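PDB 2XYK: 2-ON-2 hemoglobin from Agrobacterium tumefaciens, which binds heme and probably carries or stores oxygen. Local coordinates for residues A[15-26]-A[49-58]. Sequence-based numbering, arbitrary orientation.
Sequences DATVRALTRRFY and SEAKFYDYLT. With HEM (protoporphyrin IX containing Fe), chain C.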
loop_
_atom_site.group_PDB
_atom_site.type_symbol
_atom_site.label_atom_id
_atom_site.label_comp_id
_atom_site.label_asym_id
_atom_site.label_seq_id
_atom_site.Cartn_x
_atom_site.Cartn_y
_atom_site.Cartn_z
ATOM N N ASP A 15 -13.536 -0.567 -5.327
ATOM C CA ASP A 15 -13.548 -0.226 -3.902
ATOM C C ASP A 15 -13.526 -1.438 -2.954
ATOM O O ASP A 15 -12.705 -1.496 -2.039
ATOM C CB ASP A 15 -14.744 0.681 -3.597
ATOM C CG ASP A 15 -14.694 1.262 -2.177
ATOM O OD1 ASP A 15 -13.648 1.852 -1.770
ATOM O OD2 ASP A 15 -15.725 1.142 -1.478
ATOM N N ALA A 16 -14.420 -2.402 -3.175
ATOM C CA ALA A 16 -14.393 -3.607 -2.367
ATOM C C ALA A 16 -13.007 -4.304 -2.353
ATOM O O ALA A 16 -12.594 -4.875 -1.327
ATOM C CB ALA A 16 -15.480 -4.562 -2.800
ATOM N N THR A 17 -12.275 -4.236 -3.467
ATOM C CA THR A 17 -10.940 -4.833 -3.503
ATOM C C THR A 17 -9.889 -4.007 -2.764
ATOM O O THR A 17 -9.076 -4.574 -2.051
ATOM C CB THR A 17 -10.446 -5.117 -4.920
ATOM O OG1 THR A 17 -11.336 -6.048 -5.552
ATOM C CG2 THR A 17 -9.030 -5.727 -4.869
ATOM N N VAL A 18 -9.902 -2.682 -2.931
ATOM C CA VAL A 18 -8.904 -1.828 -2.262
ATOM C C VAL A 18 -9.163 -1.853 -0.750
ATOM O O VAL A 18 -8.222 -1.938 0.038
ATOM C CB VAL A 18 -8.852 -0.366 -2.827
ATOM C CG1 VAL A 18 -7.723 0.471 -2.158
ATOM C CG2 VAL A 18 -8.676 -0.375 -4.349
ATOM N N ARG A 19 -10.437 -1.842 -0.362
ATOM C CA ARG A 19 -10.830 -2.049 1.037
ATOM C C ARG A 19 -10.244 -3.353 1.609
ATOM O O ARG A 19 -9.713 -3.356 2.718
ATOM C CB ARG A 19 -12.371 -2.042 1.199
ATOM C CG ARG A 19 -13.034 -0.652 1.030
ATOM C CD ARG A 19 -14.333 -0.524 1.874
ATOM N NE ARG A 19 -15.390 0.230 1.183
ATOM C CZ ARG A 19 -15.761 1.496 1.436
ATOM N NH1 ARG A 19 -15.157 2.231 2.368
ATOM N NH2 ARG A 19 -16.750 2.043 0.722
ATOM N N ALA A 20 -10.359 -4.464 0.863
ATOM C CA ALA A 20 -9.871 -5.770 1.355
ATOM C C ALA A 20 -8.340 -5.799 1.367
ATOM O O ALA A 20 -7.704 -6.335 2.292
ATOM C CB ALA A 20 -10.425 -6.921 0.499
ATOM N N LEU A 21 -7.750 -5.219 0.320
ATOM C CA LEU A 21 -6.300 -5.158 0.214
ATOM C C LEU A 21 -5.705 -4.441 1.424
ATOM O O LEU A 21 -4.828 -4.968 2.083
ATOM C CB LEU A 21 -5.871 -4.468 -1.087
ATOM C CG LEU A 21 -4.368 -4.242 -1.295
ATOM C CD1 LEU A 21 -3.578 -5.563 -1.484
ATOM C CD2 LEU A 21 -4.188 -3.347 -2.496
ATOM N N THR A 22 -6.189 -3.238 1.702
ATOM C CA THR A 22 -5.598 -2.387 2.727
ATOM C C THR A 22 -5.864 -2.973 4.128
ATOM O O THR A 22 -4.997 -2.913 4.994
ATOM C CB THR A 22 -6.132 -0.939 2.594
ATOM O OG1 THR A 22 -5.919 -0.482 1.248
ATOM C CG2 THR A 22 -5.409 0.016 3.534
ATOM N N ARG A 23 -7.066 -3.533 4.333
ATOM C CA ARG A 23 -7.420 -4.209 5.584
ATOM C C ARG A 23 -6.513 -5.379 5.853
ATOM O O ARG A 23 -6.031 -5.524 6.977
ATOM C CB ARG A 23 -8.881 -4.683 5.611
ATOM C CG ARG A 23 -9.348 -5.387 6.934
ATOM C CD ARG A 23 -9.475 -4.407 8.122
ATOM N NE ARG A 23 -10.216 -3.202 7.755
ATOM C CZ ARG A 23 -11.508 -2.978 7.997
ATOM N NH1 ARG A 23 -12.261 -3.867 8.643
ATOM N NH2 ARG A 23 -12.052 -1.839 7.595
ATOM N N ARG A 24 -6.318 -6.237 4.843
ATOM C CA ARG A 24 -5.481 -7.418 5.006
ATOM C C ARG A 24 -4.006 -7.050 5.239
ATOM O O ARG A 24 -3.308 -7.758 5.956
ATOM C CB ARG A 24 -5.610 -8.352 3.785
ATOM C CG ARG A 24 -4.851 -9.696 3.918
ATOM C CD ARG A 24 -5.362 -10.496 5.162
ATOM N NE ARG A 24 -4.725 -11.814 5.295
ATOM C CZ ARG A 24 -4.571 -12.487 6.437
ATOM N NH1 ARG A 24 -4.971 -11.969 7.590
ATOM N NH2 ARG A 24 -3.988 -13.684 6.421
ATOM N N PHE A 25 -3.533 -5.975 4.594
ATOM C CA PHE A 25 -2.151 -5.475 4.769
ATOM C C PHE A 25 -1.809 -5.121 6.222
ATOM O O PHE A 25 -0.802 -5.576 6.744
ATOM C CB PHE A 25 -1.926 -4.249 3.876
ATOM C CG PHE A 25 -0.573 -3.598 4.043
ATOM C CD1 PHE A 25 0.594 -4.267 3.669
ATOM C CD2 PHE A 25 -0.471 -2.289 4.531
ATOM C CE1 PHE A 25 1.860 -3.655 3.808
ATOM C CE2 PHE A 25 0.788 -1.676 4.679
ATOM C CZ PHE A 25 1.949 -2.366 4.309
ATOM N N TYR A 26 -2.645 -4.294 6.859
ATOM C CA TYR A 26 -2.418 -3.868 8.249
ATOM C C TYR A 26 -2.660 -5.027 9.230
ATOM O O TYR A 26 -1.972 -5.129 10.234
ATOM C CB TYR A 26 -3.230 -2.601 8.601
ATOM C CG TYR A 26 -2.651 -1.392 7.890
ATOM C CD1 TYR A 26 -1.465 -0.835 8.307
ATOM C CD2 TYR A 26 -3.250 -0.877 6.743
ATOM C CE1 TYR A 26 -0.893 0.226 7.629
ATOM C CE2 TYR A 26 -2.704 0.199 6.074
ATOM C CZ TYR A 26 -1.521 0.735 6.512
ATOM O OH TYR A 26 -0.968 1.791 5.844
ATOM N N SER A 49 -3.755 5.044 9.792
ATOM C CA SER A 49 -2.810 4.608 8.732
ATOM C C SER A 49 -3.577 3.907 7.618
ATOM O O SER A 49 -3.312 4.123 6.441
ATOM C CB SER A 49 -1.778 3.605 9.264
ATOM O OG SER A 49 -0.970 4.200 10.250
ATOM N N GLU A 50 -4.505 3.039 8.018
ATOM C CA GLU A 50 -5.336 2.304 7.076
ATOM C C GLU A 50 -6.192 3.234 6.239
ATOM O O GLU A 50 -6.247 3.074 5.031
ATOM C CB GLU A 50 -6.215 1.293 7.811
ATOM C CG GLU A 50 -7.095 0.433 6.888
ATOM C CD GLU A 50 -7.708 -0.732 7.646
ATOM O OE1 GLU A 50 -7.108 -1.160 8.665
ATOM O OE2 GLU A 50 -8.771 -1.225 7.220
ATOM N N ALA A 51 -6.866 4.198 6.884
ATOM C CA ALA A 51 -7.681 5.184 6.155
ATOM C C ALA A 51 -6.855 5.878 5.065
ATOM O O ALA A 51 -7.294 5.990 3.926
ATOM C CB ALA A 51 -8.278 6.228 7.134
ATOM N N LYS A 52 -5.652 6.345 5.425
ATOM C CA LYS A 52 -4.802 7.083 4.484
ATOM C C LYS A 52 -4.299 6.211 3.323
ATOM O O LYS A 52 -4.305 6.650 2.168
ATOM C CB LYS A 52 -3.640 7.755 5.212
ATOM C CG LYS A 52 -4.054 8.913 6.096
ATOM C CD LYS A 52 -2.860 9.617 6.674
ATOM C CE LYS A 52 -2.181 8.736 7.675
ATOM N NZ LYS A 52 -1.252 9.496 8.591
ATOM N N PHE A 53 -3.878 4.983 3.621
ATOM C CA PHE A 53 -3.349 4.079 2.590
ATOM C C PHE A 53 -4.455 3.655 1.637
ATOM O O PHE A 53 -4.253 3.609 0.432
ATOM C CB PHE A 53 -2.644 2.863 3.214
ATOM C CG PHE A 53 -1.700 2.139 2.266
ATOM C CD1 PHE A 53 -1.003 2.830 1.268
ATOM C CD2 PHE A 53 -1.504 0.769 2.381
ATOM C CE1 PHE A 53 -0.119 2.164 0.397
ATOM C CE2 PHE A 53 -0.625 0.077 1.502
ATOM C CZ PHE A 53 0.071 0.769 0.536
ATOM N N TYR A 54 -5.631 3.376 2.183
ATOM C CA TYR A 54 -6.794 3.048 1.377
ATOM C C TYR A 54 -7.117 4.203 0.411
ATOM O O TYR A 54 -7.328 3.959 -0.778
ATOM C CB TYR A 54 -7.968 2.701 2.315
ATOM C CG TYR A 54 -9.332 2.855 1.732
ATOM C CD1 TYR A 54 -9.888 1.872 0.881
ATOM C CD2 TYR A 54 -10.098 3.975 2.046
ATOM C CE1 TYR A 54 -11.172 2.048 0.334
ATOM C CE2 TYR A 54 -11.362 4.153 1.525
ATOM C CZ TYR A 54 -11.902 3.194 0.675
ATOM O OH TYR A 54 -13.162 3.416 0.191
ATOM N N ASP A 55 -7.133 5.451 0.912
ATOM C CA ASP A 55 -7.363 6.632 0.060
ATOM C C ASP A 55 -6.240 6.803 -0.964
ATOM O O ASP A 55 -6.503 7.129 -2.121
ATOM C CB ASP A 55 -7.430 7.934 0.881
ATOM C CG ASP A 55 -8.739 8.104 1.654
ATOM O OD1 ASP A 55 -9.705 7.308 1.446
ATOM O OD2 ASP A 55 -8.771 9.021 2.515
ATOM N N TYR A 56 -4.989 6.613 -0.517
ATOM C CA TYR A 56 -3.841 6.710 -1.415
ATOM C C TYR A 56 -3.964 5.670 -2.530
ATOM O O TYR A 56 -3.755 5.984 -3.688
ATOM C CB TYR A 56 -2.492 6.529 -0.700
ATOM C CG TYR A 56 -1.329 6.557 -1.691
ATOM C CD1 TYR A 56 -0.798 7.767 -2.104
ATOM C CD2 TYR A 56 -0.836 5.381 -2.285
ATOM C CE1 TYR A 56 0.229 7.833 -3.060
ATOM C CE2 TYR A 56 0.212 5.428 -3.259
ATOM C CZ TYR A 56 0.730 6.672 -3.610
ATOM O OH TYR A 56 1.739 6.804 -4.530
ATOM N N LEU A 57 -4.293 4.431 -2.179
ATOM C CA LEU A 57 -4.350 3.370 -3.190
ATOM C C LEU A 57 -5.545 3.528 -4.153
ATOM O O LEU A 57 -5.441 3.235 -5.341
ATOM C CB LEU A 57 -4.347 1.986 -2.531
ATOM C CG LEU A 57 -2.991 1.459 -2.054
ATOM C CD1 LEU A 57 -3.234 0.116 -1.348
ATOM C CD2 LEU A 57 -1.980 1.284 -3.192
ATOM N N THR A 58 -6.665 4.005 -3.622
ATOM C CA THR A 58 -7.832 4.298 -4.407
ATOM C C THR A 58 -7.452 5.229 -5.583
ATOM O O THR A 58 -7.737 4.891 -6.729
ATOM C CB THR A 58 -8.944 4.890 -3.482
ATOM O OG1 THR A 58 -9.343 3.884 -2.534
ATOM C CG2 THR A 58 -10.176 5.333 -4.257
HETATM C CHA HEM C . 2.525 6.326 5.849
HETATM C CHB HEM C . 5.966 2.903 6.675
HETATM C CHC HEM C . 6.314 2.281 1.842
HETATM C CHD HEM C . 2.195 4.743 1.237
HETATM C C1A HEM C . 3.466 5.515 6.474
HETATM C C2A HEM C . 3.844 5.565 7.875
HETATM C C3A HEM C . 4.786 4.643 8.105
HETATM C C4A HEM C . 5.045 3.944 6.857
HETATM C CMA HEM C . 5.522 4.306 9.443
HETATM C CAA HEM C . 3.215 6.560 8.884
HETATM C CBA HEM C . 1.824 6.003 9.274
HETATM C CGA HEM C . 0.803 7.053 9.711
HETATM O O1A HEM C . 0.991 8.295 9.551
HETATM O O2A HEM C . -0.260 6.639 10.232
HETATM C C1B HEM C . 6.405 2.445 5.441
HETATM C C2B HEM C . 7.482 1.504 5.154
HETATM C C3B HEM C . 7.556 1.351 3.812
HETATM C C4B HEM C . 6.532 2.181 3.209
HETATM C CMB HEM C . 8.377 0.789 6.182
HETATM C CAB HEM C . 8.527 0.474 2.977
HETATM C CBB HEM C . 9.802 0.838 2.819
HETATM C C1C HEM C . 5.218 2.848 1.252
HETATM C C2C HEM C . 4.866 2.749 -0.139
HETATM C C3C HEM C . 3.718 3.416 -0.326
HETATM C C4C HEM C . 3.318 3.968 0.961
HETATM C CMC HEM C . 5.738 1.977 -1.158
HETATM C CAC HEM C . 2.955 3.593 -1.670
HETATM C CBC HEM C . 2.598 2.513 -2.402
HETATM C C1D HEM C . 1.924 5.483 2.374
HETATM C C2D HEM C . 0.914 6.522 2.511
HETATM C C3D HEM C . 1.024 7.013 3.945
HETATM C C4D HEM C . 2.081 6.235 4.542
HETATM C CMD HEM C . -0.072 7.012 1.423
HETATM C CAD HEM C . 0.184 8.123 4.626
HETATM C CBD HEM C . 0.988 9.400 4.359
HETATM C CGD HEM C . 0.423 10.582 5.116
HETATM O O1D HEM C . 0.713 10.743 6.332
HETATM O O2D HEM C . -0.328 11.348 4.481
HETATM N NA HEM C . 4.214 4.515 5.882
HETATM N NB HEM C . 5.843 2.816 4.227
HETATM N NC HEM C . 4.268 3.601 1.898
HETATM N ND HEM C . 2.572 5.346 3.588
HETATM FE FE HEM C . 4.225 4.100 3.875
HETATM O O HOH W 1 -11.750 2.577 -3.326
HETATM O O HOH W 2 2.940 2.678 4.138
#
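The ring of Tyr-26 is wedged between the two helices: Glu-50 N lies over one face, toward the rim, CD2 of Phe-25 sits over the centre of the other, and CB of Phe-53 and CG2 of Thr-22 meet its edge. Helices 14-31 and 47-60 are the B and E helices of the 2-on-2 globin sandwich, on the heme's distal side; segments 15-26 and 49-58 run roughly antiparallel at 140°, and their axes approach to 9.4 Å. Phe-53 lies obliquely against Phe-25, planes at 54°, while its CE1 comes 3.6 Å from HEM CHD; a broad apolar ring suits this place between helix 14-31 and porphyrin. From helix 47-60, Ser-49 OG donates to HEM O2A, and Lys-52 NZ reaches both propionates, at O1A and O1D.

At the middle, Thr-22 is a knob among Glu-50, Phe-53, Tyr-54 and Leu-57. With CG2 anti to the backbone N, its methyl enters the hole. Val-18 O already accepts Thr-22 N, and OG1 donates to it from the opposite face of the carbonyl plane, which satisfies the hydroxyl of a buried threonine. CG1 of Val-18 meets CB of Leu-57, and CD2 of Leu-21 meets its CD1.

Charge gathers along the more exposed side. In a salt bridge, Arg-23 NE donates at 2.5 Å to the syn lone pair of Glu-50 OE2, which lies near the guanidinium edge but 17° out of its plane. Tyr-54 is the reciprocal knob, among Asp-15, Val-18, Arg-19 and Thr-22; its length carries the hydroxyl to Asp-15, whose other oxygen, OD2, is salt-bridged to Arg-19 NH2. Asp-15 OD1 accepts Tyr-54 OH at 2.6 Å on its syn lone pair and also accepts from a water that donates to Thr-58 OG1 at 2.9 Å.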